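Local coordinates for carboxypeptidase D (PDB 3MN8), which removes C-terminal arginine or lysine from peptides and proteins with a zinc ion; this piece spans its first carboxypeptidase-like domain, at residues F216-D228 against M262-I276. Residues are numbered along the deposited sequence; the frame is centred on the assembly and turned at random.
Sequences FHGGAVVASYPYD and MRKGNNCNDSFSGGI. With ZN (zinc ion), chain F; GEM ((2-guanidinoethylmercapto)succinic acid), chain G.
Val-222 sets one methyl, CG2, over the face of the Phe-272 ring, a CH-pi contact 3.8 Å from CG2 to the ring centroid and 29° off the ring normal. The two side chains cross at about a right angle. CG2 lies opposite the backbone N (CG1 has chi1 68°), which carries it to the ring. Phe-272 also meets the Trp-282 ring edge-to-face. With an alanine in place of Phe-272, CG2 of Val-222 would probably lose its aromatic cover and Trp-282 its ring partner.

Beside this pair runs a short parallel bridge between Ala-223 and Ile-276. Ala-223 N donates to Gly-275 O at 2.9 Å, in the carbonyl plane. Ala-223 CB also touches Ile-276 CG2, 3.7 Å away.

Val-221 points into the 262-276 loop. Its CG1 meets Met-262 CE at 3.7 Å, and its CG2 meets Cys-268 SG at 3.5 Å. The bend at chi3 of Met-262 (-61°) brings CE close to Val-222 N as well. Asn-267 ND2 adds a weak bond to Val-221 O at 3.5 Å. Cys-268 is tied to Cys-308 by a disulfide.

At one end of 216-228, His-217 ND1 binds the zinc ion with His-101 and Glu-104. At the other, Asp-228 OD1 lies 2.9 Å from guanidino N4 of the inhibitor. The 262-276 loop packs against strand 222-225 and leads into 276-278, the edge strand of the mixed sheet, beside the active site of an M14 zinc carboxypeptidase.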
ATOM      1  N   PHE A 216       1.285  -0.102  -7.680  1.00 37.45           N
ATOM      2  CA  PHE A 216       1.295  -1.009  -8.803  1.00 16.66           C
ATOM      3  C   PHE A 216       1.928  -0.385 -10.019  1.00 29.29           C
ATOM      4  O   PHE A 216       1.685   0.777 -10.348  1.00 28.03           O
ATOM      5  CB  PHE A 216      -0.124  -1.482  -9.100  1.00 21.13           C
ATOM      6  CG  PHE A 216      -0.782  -2.128  -7.925  1.00 34.21           C
ATOM      7  CD1 PHE A 216      -1.514  -1.380  -7.021  1.00 35.52           C
ATOM      8  CD2 PHE A 216      -0.633  -3.485  -7.697  1.00 38.67           C
ATOM      9  CE1 PHE A 216      -2.100  -1.980  -5.922  1.00 32.21           C
ATOM     10  CE2 PHE A 216      -1.219  -4.088  -6.590  1.00 32.64           C
ATOM     11  CZ  PHE A 216      -1.948  -3.338  -5.708  1.00 23.62           C
ATOM     12  N   HIS A 217       2.742  -1.189 -10.686  1.00 25.94           N
ATOM     13  CA  HIS A 217       3.477  -0.765 -11.847  1.00 29.12           C
ATOM     14  C   HIS A 217       3.340  -1.833 -12.915  1.00 33.00           C
ATOM     15  O   HIS A 217       2.808  -2.910 -12.659  1.00 29.30           O
ATOM     16  CB  HIS A 217       4.952  -0.583 -11.485  1.00 32.26           C
ATOM     17  CG  HIS A 217       5.205   0.543 -10.532  1.00 35.76           C
ATOM     18  ND1 HIS A 217       5.733   1.750 -10.933  1.00 29.25           N
ATOM     19  CD2 HIS A 217       4.989   0.651  -9.198  1.00 31.41           C
ATOM     20  CE1 HIS A 217       5.844   2.551  -9.889  1.00 33.34           C
ATOM     21  NE2 HIS A 217       5.396   1.908  -8.823  1.00 27.17           N
ATOM     22  N   GLY A 218       3.831  -1.532 -14.109  1.00 33.24           N
ATOM     23  CA  GLY A 218       3.805  -2.489 -15.193  1.00 36.01           C
ATOM     24  C   GLY A 218       5.170  -2.513 -15.831  1.00 41.65           C
ATOM     25  O   GLY A 218       5.985  -1.618 -15.595  1.00 51.07           O
ATOM     26  N   GLY A 219       5.429  -3.537 -16.628  1.00 36.51           N
ATOM     27  CA  GLY A 219       6.707  -3.655 -17.294  1.00 36.67           C
ATOM     28  C   GLY A 219       7.266  -5.019 -16.985  1.00 53.73           C
ATOM     29  O   GLY A 219       8.062  -5.583 -17.742  1.00 61.87           O
ATOM     30  N   ALA A 220       6.826  -5.566 -15.862  1.00 41.67           N
ATOM     31  CA  ALA A 220       7.286  -6.881 -15.464  1.00 47.76           C
ATOM     32  C   ALA A 220       6.257  -7.481 -14.534  1.00 42.62           C
ATOM     33  O   ALA A 220       5.250  -6.847 -14.240  1.00 41.77           O
ATOM     34  CB  ALA A 220       8.658  -6.788 -14.792  1.00 48.05           C
ATOM     35  N   VAL A 221       6.512  -8.707 -14.083  1.00 45.81           N
ATOM     36  CA  VAL A 221       5.596  -9.422 -13.206  1.00 42.40           C
ATOM     37  C   VAL A 221       6.341  -9.919 -11.971  1.00 48.03           C
ATOM     38  O   VAL A 221       6.981 -10.975 -12.010  1.00 51.13           O
ATOM     39  CB  VAL A 221       4.968 -10.626 -13.919  1.00 37.22           C
ATOM     40  CG1 VAL A 221       3.738 -11.087 -13.157  1.00 38.12           C
ATOM     41  CG2 VAL A 221       4.604 -10.270 -15.360  1.00 38.65           C
ATOM     42  N   VAL A 222       6.253  -9.168 -10.875  1.00 45.46           N
ATOM     43  CA  VAL A 222       7.062  -9.462  -9.690  1.00 49.34           C
ATOM     44  C   VAL A 222       6.647  -8.625  -8.478  1.00 45.25           C
ATOM     45  O   VAL A 222       6.123  -7.516  -8.616  1.00 48.10           O
ATOM     46  CB  VAL A 222       8.576  -9.205  -9.972  1.00 51.47           C
ATOM     47  CG1 VAL A 222       8.834  -7.701 -10.152  1.00 47.02           C
ATOM     48  CG2 VAL A 222       9.483  -9.798  -8.867  1.00 44.97           C
ATOM     49  N   ALA A 223       6.908  -9.165  -7.294  1.00 33.54           N
ATOM     50  CA  ALA A 223       6.614  -8.491  -6.046  1.00 37.46           C
ATOM     51  C   ALA A 223       7.919  -7.963  -5.430  1.00 46.20           C
ATOM     52  O   ALA A 223       8.778  -8.747  -4.986  1.00 28.00           O
ATOM     53  CB  ALA A 223       5.906  -9.450  -5.101  1.00 33.33           C
ATOM     54  N   SER A 224       8.049  -6.633  -5.422  1.00 39.73           N
ATOM     55  CA  SER A 224       9.273  -5.940  -5.019  1.00 22.52           C
ATOM     56  C   SER A 224       9.085  -5.187  -3.712  1.00 29.27           C
ATOM     57  O   SER A 224       8.044  -4.577  -3.481  1.00 36.36           O
ATOM     58  CB  SER A 224       9.696  -4.949  -6.112  1.00 37.89           C
ATOM     59  OG  SER A 224      10.919  -4.289  -5.803  1.00 55.16           O
ATOM     60  N   TYR A 225      10.111  -5.202  -2.870  1.00 37.62           N
ATOM     61  CA  TYR A 225      10.027  -4.617  -1.534  1.00 27.62           C
ATOM     62  C   TYR A 225      11.299  -3.852  -1.245  1.00 31.10           C
ATOM     63  O   TYR A 225      12.303  -4.043  -1.937  1.00 42.04           O
ATOM     64  CB  TYR A 225       9.853  -5.727  -0.491  1.00 34.82           C
ATOM     65  CG  TYR A 225      10.867  -6.848  -0.614  1.00 25.62           C
ATOM     66  CD1 TYR A 225      10.682  -7.886  -1.519  1.00 33.54           C
ATOM     67  CD2 TYR A 225      11.998  -6.869   0.173  1.00 28.00           C
ATOM     68  CE1 TYR A 225      11.602  -8.916  -1.633  1.00 42.89           C
ATOM     69  CE2 TYR A 225      12.925  -7.894   0.069  1.00 45.74           C
ATOM     70  CZ  TYR A 225      12.721  -8.916  -0.835  1.00 51.00           C
ATOM     71  OH  TYR A 225      13.642  -9.939  -0.944  1.00 55.91           O
ATOM     72  N   PRO A 226      11.267  -2.991  -0.218  1.00 23.64           N
ATOM     73  CA  PRO A 226      12.398  -2.161   0.233  1.00 30.45           C
ATOM     74  C   PRO A 226      13.668  -2.955   0.612  1.00 35.42           C
ATOM     75  O   PRO A 226      13.602  -4.151   0.939  1.00 38.33           O
ATOM     76  CB  PRO A 226      11.836  -1.447   1.474  1.00 37.39           C
ATOM     77  CG  PRO A 226      10.354  -1.446   1.276  1.00 45.15           C
ATOM     78  CD  PRO A 226      10.034  -2.720   0.539  1.00 32.11           C
ATOM     79  N   TYR A 227      14.825  -2.300   0.554  1.00 29.53           N
ATOM     80  CA  TYR A 227      14.952  -0.946   0.051  1.00 24.78           C
ATOM     81  C   TYR A 227      15.220  -0.982  -1.452  1.00 32.03           C
ATOM     82  O   TYR A 227      15.634  -2.017  -1.999  1.00 25.61           O
ATOM     83  CB  TYR A 227      16.125  -0.237   0.732  1.00 40.26           C
ATOM     84  CG  TYR A 227      15.945   0.095   2.192  1.00 37.00           C
ATOM     85  CD1 TYR A 227      14.994   1.027   2.606  1.00 20.61           C
ATOM     86  CD2 TYR A 227      16.764  -0.487   3.154  1.00 36.61           C
ATOM     87  CE1 TYR A 227      14.850   1.353   3.936  1.00 17.31           C
ATOM     88  CE2 TYR A 227      16.622  -0.173   4.486  1.00 35.01           C
ATOM     89  CZ  TYR A 227      15.660   0.747   4.869  1.00 36.50           C
ATOM     90  OH  TYR A 227      15.511   1.062   6.194  1.00 43.99           O
ATOM     91  N   ASP A 228      15.001   0.161  -2.105  1.00 39.25           N
ATOM     92  CA  ASP A 228      15.207   0.316  -3.547  1.00 28.46           C
ATOM     93  C   ASP A 228      16.597   0.873  -3.831  1.00 33.87           C
ATOM     94  O   ASP A 228      17.043   0.908  -4.977  1.00 41.67           O
ATOM     95  CB  ASP A 228      14.147   1.254  -4.148  1.00 37.29           C
ATOM     96  CG  ASP A 228      12.811   0.547  -4.428  1.00 52.31           C
ATOM     97  OD1 ASP A 228      12.779  -0.703  -4.411  1.00 52.49           O
ATOM     98  OD2 ASP A 228      11.793   1.243  -4.680  1.00 49.52           O
ATOM     99  N   MET A 262       2.998 -14.819 -11.643  1.00 44.72           N
ATOM    100  CA  MET A 262       4.055 -14.202 -10.843  1.00 46.14           C
ATOM    101  C   MET A 262       4.809 -15.240 -10.008  1.00 46.00           C
ATOM    102  O   MET A 262       6.027 -15.194  -9.910  1.00 55.86           O
ATOM    103  CB  MET A 262       3.452 -13.121  -9.935  1.00 39.27           C
ATOM    104  CG  MET A 262       4.466 -12.275  -9.178  1.00 29.59           C
ATOM    105  SD  MET A 262       3.614 -10.951  -8.291  1.00 54.48           S
ATOM    106  CE  MET A 262       2.866 -10.087  -9.665  1.00 30.69           C
ATOM    107  N   ARG A 263       4.070 -16.177  -9.419  1.00 50.42           N
ATOM    108  CA  ARG A 263       4.630 -17.281  -8.644  1.00 48.10           C
ATOM    109  C   ARG A 263       5.763 -18.017  -9.363  1.00 48.16           C
ATOM    110  O   ARG A 263       6.573 -18.677  -8.721  1.00 63.91           O
ATOM    111  CB  ARG A 263       3.509 -18.268  -8.305  1.00 52.24           C
ATOM    112  CG  ARG A 263       3.894 -19.416  -7.404  1.00 64.37           C
ATOM    113  CD  ARG A 263       2.647 -20.185  -6.984  1.00 80.00           C
ATOM    114  NE  ARG A 263       1.898 -20.708  -8.130  1.00 86.44           N
ATOM    115  CZ  ARG A 263       0.579 -20.594  -8.293  1.00 75.15           C
ATOM    116  NH1 ARG A 263      -0.158 -19.967  -7.389  1.00 63.40           N
ATOM    117  NH2 ARG A 263      -0.009 -21.110  -9.365  1.00 71.80           N
ATOM    118  N   LYS A 264       5.819 -17.903 -10.687  1.00 61.39           N
ATOM    119  CA  LYS A 264       6.768 -18.682 -11.499  1.00 71.93           C
ATOM    120  C   LYS A 264       8.194 -18.125 -11.510  1.00 65.57           C
ATOM    121  O   LYS A 264       9.165 -18.853 -11.277  1.00 65.83           O
ATOM    122  CB  LYS A 264       6.246 -18.833 -12.928  1.00 68.12           C
ATOM    123  CG  LYS A 264       4.881 -19.501 -12.991  1.00 67.87           C
ATOM    124  CD  LYS A 264       4.464 -19.793 -14.417  1.00 75.48           C
ATOM    125  CE  LYS A 264       3.232 -20.680 -14.439  1.00 81.38           C
ATOM    126  NZ  LYS A 264       3.475 -21.975 -13.736  1.00 89.11           N
ATOM    127  N   GLY A 265       8.318 -16.838 -11.800  1.00 58.63           N
ATOM    128  CA  GLY A 265       9.576 -16.150 -11.596  1.00 50.71           C
ATOM    129  C   GLY A 265      10.381 -15.930 -12.849  1.00 55.18           C
ATOM    130  O   GLY A 265      11.484 -15.383 -12.780  1.00 56.99           O
ATOM    131  N   ASN A 266       9.827 -16.342 -13.989  1.00 56.27           N
ATOM    132  CA  ASN A 266      10.546 -16.272 -15.261  1.00 56.83           C
ATOM    133  C   ASN A 266       9.806 -15.485 -16.337  1.00 59.40           C
ATOM    134  O   ASN A 266       9.877 -15.815 -17.525  1.00 65.62           O
ATOM    135  CB  ASN A 266      10.856 -17.678 -15.767  1.00 62.67           C
ATOM    136  CG  ASN A 266       9.651 -18.592 -15.719  1.00 75.27           C
ATOM    137  OD1 ASN A 266       8.553 -18.179 -15.333  1.00 76.20           O
ATOM    138  ND2 ASN A 266       9.851 -19.848 -16.107  1.00 75.69           N
ATOM    139  N   ASN A 267       9.113 -14.434 -15.914  1.00 47.60           N
ATOM    140  CA  ASN A 267       8.260 -13.658 -16.805  1.00 48.38           C
ATOM    141  C   ASN A 267       9.018 -12.505 -17.454  1.00 48.97           C
ATOM    142  O   ASN A 267      10.037 -12.061 -16.925  1.00 49.16           O
ATOM    143  CB  ASN A 267       7.053 -13.128 -16.027  1.00 55.00           C
ATOM    144  CG  ASN A 267       6.445 -14.182 -15.102  1.00 59.20           C
ATOM    145  OD1 ASN A 267       6.101 -15.285 -15.531  1.00 58.66           O
ATOM    146  ND2 ASN A 267       6.315 -13.844 -13.826  1.00 52.46           N
ATOM    147  N   CYS A 268       8.520 -12.047 -18.604  1.00 56.47           N
ATOM    148  CA  CYS A 268       9.089 -10.912 -19.350  1.00 59.72           C
ATOM    149  C   CYS A 268      10.612 -10.934 -19.470  1.00 65.14           C
ATOM    150  O   CYS A 268      11.259  -9.883 -19.380  1.00 62.87           O
ATOM    151  CB  CYS A 268       8.649  -9.562 -18.750  1.00 47.37           C
ATOM    152  SG  CYS A 268       7.380  -9.638 -17.464  1.00 67.16           S
ATOM    153  N   ASN A 269      11.178 -12.122 -19.672  1.00 67.77           N
ATOM    154  CA  ASN A 269      12.634 -12.290 -19.741  1.00 75.07           C
ATOM    155  C   ASN A 269      13.335 -12.095 -18.387  1.00 72.90           C
ATOM    156  O   ASN A 269      14.571 -12.154 -18.300  1.00 67.96           O
ATOM    157  CB  ASN A 269      13.260 -11.370 -20.806  1.00 77.00           C
ATOM    158  CG  ASN A 269      12.929 -11.802 -22.235  1.00 81.57           C
ATOM    159  OD1 ASN A 269      12.985 -10.995 -23.164  1.00 80.48           O
ATOM    160  ND2 ASN A 269      12.589 -13.078 -22.414  1.00 83.54           N
ATOM    161  N   ASP A 270      12.547 -11.874 -17.335  1.00 67.85           N
ATOM    162  CA  ASP A 270      13.092 -11.665 -15.992  1.00 63.55           C
ATOM    163  C   ASP A 270      13.205 -12.980 -15.242  1.00 71.37           C
ATOM    164  O   ASP A 270      12.449 -13.916 -15.512  1.00 72.62           O
ATOM    165  CB  ASP A 270      12.207 -10.716 -15.190  1.00 53.29           C
ATOM    166  CG  ASP A 270      12.094  -9.345 -15.827  1.00 59.02           C
ATOM    167  OD1 ASP A 270      13.080  -8.885 -16.438  1.00 66.22           O
ATOM    168  OD2 ASP A 270      11.016  -8.726 -15.709  1.00 58.25           O
ATOM    169  N   SER A 271      14.153 -13.044 -14.309  1.00 64.41           N
ATOM    170  CA  SER A 271      14.283 -14.204 -13.435  1.00 59.20           C
ATOM    171  C   SER A 271      14.229 -13.786 -11.970  1.00 66.09           C
ATOM    172  O   SER A 271      15.209 -13.273 -11.421  1.00 74.23           O
ATOM    173  CB  SER A 271      15.575 -14.965 -13.716  1.00 63.66           C
ATOM    174  OG  SER A 271      15.740 -16.044 -12.804  1.00 67.13           O
ATOM    175  N   PHE A 272      13.075 -14.007 -11.343  1.00 60.59           N
ATOM    176  CA  PHE A 272      12.846 -13.593  -9.962  1.00 46.13           C
ATOM    177  C   PHE A 272      12.409 -14.782  -9.095  1.00 45.44           C
ATOM    178  O   PHE A 272      11.254 -15.196  -9.143  1.00 44.98           O
ATOM    179  CB  PHE A 272      11.778 -12.502  -9.919  1.00 40.06           C
ATOM    180  CG  PHE A 272      12.228 -11.172 -10.472  1.00 51.11           C
ATOM    181  CD1 PHE A 272      11.520 -10.558 -11.504  1.00 54.02           C
ATOM    182  CD2 PHE A 272      13.341 -10.518  -9.947  1.00 46.26           C
ATOM    183  CE1 PHE A 272      11.910  -9.309 -12.010  1.00 41.58           C
ATOM    184  CE2 PHE A 272      13.743  -9.275 -10.448  1.00 43.85           C
ATOM    185  CZ  PHE A 272      13.021  -8.670 -11.486  1.00 40.23           C
ATOM    186  N   SER A 273      13.337 -15.326  -8.309  1.00 58.31           N
ATOM    187  CA  SER A 273      13.065 -16.500  -7.471  1.00 61.25           C
ATOM    188  C   SER A 273      11.813 -16.307  -6.616  1.00 65.17           C
ATOM    189  O   SER A 273      11.754 -15.404  -5.768  1.00 64.80           O
ATOM    190  CB  SER A 273      14.271 -16.820  -6.573  1.00 60.03           C
ATOM    191  OG  SER A 273      13.971 -17.850  -5.641  1.00 61.27           O
ATOM    192  N   GLY A 274      10.818 -17.161  -6.845  1.00 56.57           N
ATOM    193  CA  GLY A 274       9.583 -17.115  -6.081  1.00 53.27           C
ATOM    194  C   GLY A 274       8.699 -15.961  -6.516  1.00 53.00           C
ATOM    195  O   GLY A 274       7.634 -15.706  -5.936  1.00 43.52           O
ATOM    196  N   GLY A 275       9.154 -15.257  -7.546  1.00 44.77           N
ATOM    197  CA  GLY A 275       8.390 -14.169  -8.120  1.00 40.49           C
ATOM    198  C   GLY A 275       8.468 -12.881  -7.333  1.00 42.82           C
ATOM    199  O   GLY A 275       7.663 -11.977  -7.536  1.00 45.66           O
ATOM    200  N   ILE A 276       9.437 -12.797  -6.432  1.00 44.60           N
ATOM    201  CA  ILE A 276       9.657 -11.577  -5.672  1.00 46.27           C
ATOM    202  C   ILE A 276      11.111 -11.148  -5.787  1.00 45.98           C
ATOM    203  O   ILE A 276      11.980 -11.946  -6.161  1.00 49.95           O
ATOM    204  CB  ILE A 276       9.331 -11.775  -4.191  1.00 42.17           C
ATOM    205  CG1 ILE A 276      10.338 -12.736  -3.569  1.00 42.17           C
ATOM    206  CG2 ILE A 276       7.921 -12.312  -4.026  1.00 47.99           C
ATOM    207  CD1 ILE A 276      10.175 -12.886  -2.088  1.00 39.83           C
TER
HETATM  208 ZN    ZN F 999       6.317   1.959 -12.972  1.00 42.65          ZN
HETATM  209  C8  GEM G 601      10.636   0.726 -11.131  1.00 57.00           C
HETATM  210  S7  GEM G 601       9.873   0.641  -9.535  1.00 57.42           S
HETATM  211  C6  GEM G 601      10.056  -1.083  -9.179  1.00 51.59           C
HETATM  212  C5  GEM G 601      11.494  -1.585  -9.292  1.00 34.21           C
HETATM  213  N3  GEM G 601      12.249  -1.001  -8.194  1.00 36.03           N
HETATM  214  C1  GEM G 601      13.566  -1.040  -8.020  1.00 43.13           C
HETATM  215  N4  GEM G 601      14.120  -0.459  -6.964  1.00 32.44           N
HETATM  216  N2  GEM G 601      14.337  -1.658  -8.909  1.00 48.23           N
HETATM  217  C9  GEM G 601      10.788   2.183 -11.476  1.00 64.36           C
HETATM  218  O14 GEM G 601      10.293   3.028 -10.698  1.00 32.86           O
HETATM  219  O15 GEM G 601      11.407   2.501 -12.514  1.00 65.33           O
HETATM  220  C10 GEM G 601       9.866  -0.046 -12.215  1.00 45.92           C
HETATM  221  C11 GEM G 601       8.506   0.509 -12.622  1.00 54.16           C
HETATM  222  O12 GEM G 601       7.543  -0.296 -12.660  1.00 39.20           O
HETATM  223  O13 GEM G 601       8.391   1.721 -12.938  1.00 33.28           O